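Local structure of translation initiation factor eIF2B subunit beta (Schizosaccharomyces pombe, 5B04) at residues I84-E95 with V178-E189. The protein forms part of the eIF2B complex, which catalyses the exchange of GDP for GTP on the gamma subunit of initiation factor eIF2. Sequence-based numbering, arbitrary orientation.
Sequences IIRRILRLIREE and VIISGIQDVIDE
Leu91 is the knob of a knobs-into-holes contact between two roughly antiparallel helices of the helical part of this eIF2B alpha/beta/delta-family subunit, entering a hole formed by Val178, Ile179, Gly182 and Ile183. The segment axes approach to 9.9 Å, their directions 141° apart. With CG of Leu91 trans to its backbone nitrogen (chi1 -160°), the two methyls divide the hole: CD1 reaches the bare backbone of Gly182, 3.6 Å from its CA with no side chain between them, while CD2 lies 3.7 Å from Ile179 CD1, the two side chains running past each other in opposite directions. The Ile92 side chain crosses that of Ile179 at about a right angle, with Ile92 CG1 3.5 Å from Ile179 CD1. One turn along, the Ile88 and Ile183 side chains cross at a slant, their CD1 atoms 3.9 Å apart. At one end of the interface Glu95 uses its aliphatic CG against both methyls of Val178. At the other, Val186 CG1 borders Ile84 CD1, and its CG2 lies over the centre of one face of the Arg87 guanidinium. Arg87, its chain bent at chi3, brings NH2 to 4.1 Å from Glu189 OE2, beyond salt-bridge distance, with guanidinium and carboxylate planes 59° apart. With an alanine at Arg87, the Val186 methyl is likely to lose the flat group lying against it, and Glu189 its nearby positive charge. No hydrogen bond joins the two segments, so apolar fit carries the interface. Helix 34-51 backs its buried side, Met45 touching Ile88 and Ile49 touching Ile179, while helix 57-74 places Val57 and Leu60 against Ile92, whose CG1 meets Ile179 CD1.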
# COMPACT_ATOMS: atom_id res chain seq x y z
N ILE C 84 12.73 -27.43 22.68
CA ILE C 84 13.67 -27.55 23.79
C ILE C 84 14.31 -28.93 23.80
O ILE C 84 15.51 -29.07 24.03
CB ILE C 84 12.98 -27.28 25.15
CG1 ILE C 84 12.47 -25.84 25.21
CG2 ILE C 84 13.94 -27.54 26.30
CD1 ILE C 84 13.55 -24.80 24.95
N ILE C 85 13.50 -29.95 23.54
CA ILE C 85 13.99 -31.32 23.46
C ILE C 85 15.06 -31.45 22.38
O ILE C 85 16.12 -32.04 22.61
CB ILE C 85 12.85 -32.32 23.16
CG1 ILE C 85 11.75 -32.21 24.21
CG2 ILE C 85 13.39 -33.74 23.09
CD1 ILE C 85 12.19 -32.58 25.61
N ARG C 86 14.78 -30.89 21.20
CA ARG C 86 15.70 -30.97 20.07
C ARG C 86 17.01 -30.23 20.35
O ARG C 86 18.07 -30.64 19.88
CB ARG C 86 15.04 -30.40 18.81
CG ARG C 86 13.85 -31.19 18.32
CD ARG C 86 13.24 -30.56 17.08
NE ARG C 86 12.06 -31.28 16.61
CZ ARG C 86 10.81 -30.96 16.93
NH1 ARG C 86 10.57 -29.92 17.72
NH2 ARG C 86 9.80 -31.67 16.46
N ARG C 87 16.93 -29.15 21.12
CA ARG C 87 18.12 -28.39 21.48
C ARG C 87 19.04 -29.22 22.38
O ARG C 87 20.24 -29.30 22.14
CB ARG C 87 17.74 -27.09 22.19
CG ARG C 87 17.06 -26.06 21.31
CD ARG C 87 17.31 -24.66 21.83
NE ARG C 87 18.72 -24.32 21.80
CZ ARG C 87 19.23 -23.18 22.26
NH1 ARG C 87 18.43 -22.26 22.80
NH2 ARG C 87 20.54 -22.96 22.19
N ILE C 88 18.45 -29.84 23.40
CA ILE C 88 19.20 -30.64 24.35
C ILE C 88 19.81 -31.87 23.68
O ILE C 88 20.92 -32.28 24.01
CB ILE C 88 18.31 -31.08 25.53
CG1 ILE C 88 17.71 -29.85 26.21
CG2 ILE C 88 19.10 -31.91 26.53
CD1 ILE C 88 16.74 -30.17 27.31
N LEU C 89 19.09 -32.44 22.71
CA LEU C 89 19.60 -33.59 21.97
C LEU C 89 20.84 -33.22 21.15
O LEU C 89 21.79 -34.00 21.09
CB LEU C 89 18.51 -34.15 21.05
CG LEU C 89 17.40 -34.96 21.73
CD1 LEU C 89 16.41 -35.47 20.70
CD2 LEU C 89 17.99 -36.12 22.52
N ARG C 90 20.82 -32.05 20.53
CA ARG C 90 21.98 -31.59 19.77
C ARG C 90 23.08 -31.14 20.71
O ARG C 90 24.27 -31.24 20.39
CB ARG C 90 21.59 -30.45 18.82
CG ARG C 90 22.76 -29.88 18.02
CD ARG C 90 22.30 -29.03 16.85
NE ARG C 90 23.43 -28.40 16.18
CZ ARG C 90 23.47 -28.13 14.88
NH1 ARG C 90 22.44 -28.44 14.10
NH2 ARG C 90 24.54 -27.55 14.35
N LEU C 91 22.68 -30.66 21.89
CA LEU C 91 23.62 -30.30 22.94
C LEU C 91 24.45 -31.52 23.32
O LEU C 91 25.67 -31.44 23.43
CB LEU C 91 22.87 -29.76 24.16
CG LEU C 91 23.58 -28.90 25.21
CD1 LEU C 91 22.54 -28.26 26.11
CD2 LEU C 91 24.57 -29.70 26.05
N ILE C 92 23.80 -32.64 23.53
CA ILE C 92 24.55 -33.83 23.82
C ILE C 92 25.42 -34.32 22.68
O ILE C 92 26.59 -34.55 22.87
CB ILE C 92 23.58 -34.94 24.19
CG1 ILE C 92 22.74 -34.51 25.38
CG2 ILE C 92 24.32 -36.21 24.52
CD1 ILE C 92 21.50 -35.34 25.55
N ARG C 93 24.86 -34.44 21.48
CA ARG C 93 25.60 -35.09 20.42
C ARG C 93 26.81 -34.30 20.09
O ARG C 93 27.90 -34.83 19.99
CB ARG C 93 24.75 -35.19 19.17
CG ARG C 93 23.36 -35.74 19.41
CD ARG C 93 22.98 -36.70 18.30
NE ARG C 93 21.55 -36.81 18.08
CZ ARG C 93 20.71 -35.78 18.09
NH1 ARG C 93 21.15 -34.56 18.31
NH2 ARG C 93 19.42 -35.97 17.87
N GLU C 94 26.64 -33.00 19.94
CA GLU C 94 27.74 -32.17 19.55
C GLU C 94 28.78 -32.12 20.64
O GLU C 94 29.96 -32.17 20.36
CB GLU C 94 27.26 -30.78 19.14
CG GLU C 94 26.06 -30.79 18.20
CD GLU C 94 26.43 -30.75 16.72
OE1 GLU C 94 27.12 -29.81 16.29
OE2 GLU C 94 26.01 -31.67 15.98
N GLU C 95 28.33 -32.01 21.88
CA GLU C 95 29.28 -31.92 22.96
C GLU C 95 30.07 -33.19 23.03
O GLU C 95 31.29 -33.18 23.09
CB GLU C 95 28.53 -31.69 24.27
CG GLU C 95 29.23 -32.13 25.54
CD GLU C 95 30.72 -31.90 25.49
OE1 GLU C 95 31.14 -30.75 25.33
OE2 GLU C 95 31.47 -32.88 25.61
N VAL C 178 28.30 -30.93 31.91
CA VAL C 178 28.19 -30.06 30.74
C VAL C 178 26.77 -30.04 30.18
O VAL C 178 26.29 -29.00 29.72
CB VAL C 178 29.20 -30.47 29.63
CG1 VAL C 178 29.07 -31.94 29.27
CG2 VAL C 178 29.03 -29.59 28.39
N ILE C 179 26.08 -31.18 30.25
CA ILE C 179 24.70 -31.25 29.76
C ILE C 179 23.78 -30.37 30.60
O ILE C 179 22.99 -29.60 30.05
CB ILE C 179 24.16 -32.70 29.78
CG1 ILE C 179 25.02 -33.60 28.88
CG2 ILE C 179 22.71 -32.73 29.32
CD1 ILE C 179 25.20 -33.07 27.47
N ILE C 180 23.89 -30.47 31.92
CA ILE C 180 23.12 -29.62 32.82
C ILE C 180 23.51 -28.16 32.64
O ILE C 180 22.66 -27.27 32.70
CB ILE C 180 23.31 -30.04 34.30
CG1 ILE C 180 22.74 -31.44 34.53
CG2 ILE C 180 22.64 -29.05 35.24
CD1 ILE C 180 22.70 -31.86 35.98
N SER C 181 24.79 -27.92 32.39
CA SER C 181 25.29 -26.58 32.13
C SER C 181 24.57 -25.95 30.95
O SER C 181 23.94 -24.90 31.08
CB SER C 181 26.80 -26.60 31.88
OG SER C 181 27.26 -25.34 31.43
N GLY C 182 24.66 -26.61 29.79
CA GLY C 182 24.02 -26.13 28.58
C GLY C 182 22.52 -25.98 28.70
O GLY C 182 21.93 -25.08 28.10
N ILE C 183 21.89 -26.86 29.47
CA ILE C 183 20.46 -26.78 29.72
C ILE C 183 20.13 -25.53 30.54
O ILE C 183 19.21 -24.79 30.20
CB ILE C 183 19.94 -28.03 30.46
CG1 ILE C 183 19.87 -29.22 29.50
CG2 ILE C 183 18.56 -27.77 31.05
CD1 ILE C 183 19.35 -30.49 30.14
N GLN C 184 20.89 -25.31 31.61
CA GLN C 184 20.72 -24.12 32.43
C GLN C 184 20.97 -22.86 31.61
O GLN C 184 20.31 -21.84 31.81
CB GLN C 184 21.67 -24.15 33.63
CG GLN C 184 21.57 -22.91 34.52
CD GLN C 184 20.21 -22.77 35.17
OE1 GLN C 184 19.66 -23.73 35.70
NE2 GLN C 184 19.65 -21.56 35.12
N ASP C 185 21.92 -22.95 30.69
CA ASP C 185 22.18 -21.87 29.75
C ASP C 185 20.91 -21.56 28.97
O ASP C 185 20.40 -20.45 29.04
CB ASP C 185 23.33 -22.22 28.81
CG ASP C 185 24.65 -22.38 29.54
OD1 ASP C 185 24.66 -22.24 30.78
OD2 ASP C 185 25.67 -22.65 28.88
N VAL C 186 20.38 -22.56 28.26
CA VAL C 186 19.16 -22.41 27.47
C VAL C 186 18.03 -21.73 28.26
O VAL C 186 17.37 -20.82 27.75
CB VAL C 186 18.65 -23.78 26.96
CG1 VAL C 186 17.23 -23.67 26.42
CG2 VAL C 186 19.59 -24.32 25.90
N ILE C 187 17.83 -22.17 29.50
CA ILE C 187 16.83 -21.57 30.38
C ILE C 187 17.13 -20.08 30.57
O ILE C 187 16.22 -19.25 30.60
CB ILE C 187 16.78 -22.27 31.75
CG1 ILE C 187 16.52 -23.76 31.57
CG2 ILE C 187 15.70 -21.65 32.63
CD1 ILE C 187 16.59 -24.55 32.86
N ASP C 188 18.41 -19.75 30.70
CA ASP C 188 18.82 -18.35 30.80
C ASP C 188 18.56 -17.62 29.49
O ASP C 188 17.98 -16.54 29.50
CB ASP C 188 20.31 -18.25 31.17
CG ASP C 188 20.60 -18.73 32.58
OD1 ASP C 188 19.69 -18.67 33.43
OD2 ASP C 188 21.73 -19.18 32.82
N GLU C 189 18.98 -18.20 28.37
CA GLU C 189 18.82 -17.56 27.07
C GLU C 189 17.35 -17.29 26.75
O GLU C 189 17.03 -16.41 25.95
CB GLU C 189 19.44 -18.40 25.95
CG GLU C 189 20.63 -19.24 26.39
CD GLU C 189 21.62 -19.54 25.29
OE1 GLU C 189 21.92 -18.63 24.49
OE2 GLU C 189 22.09 -20.69 25.22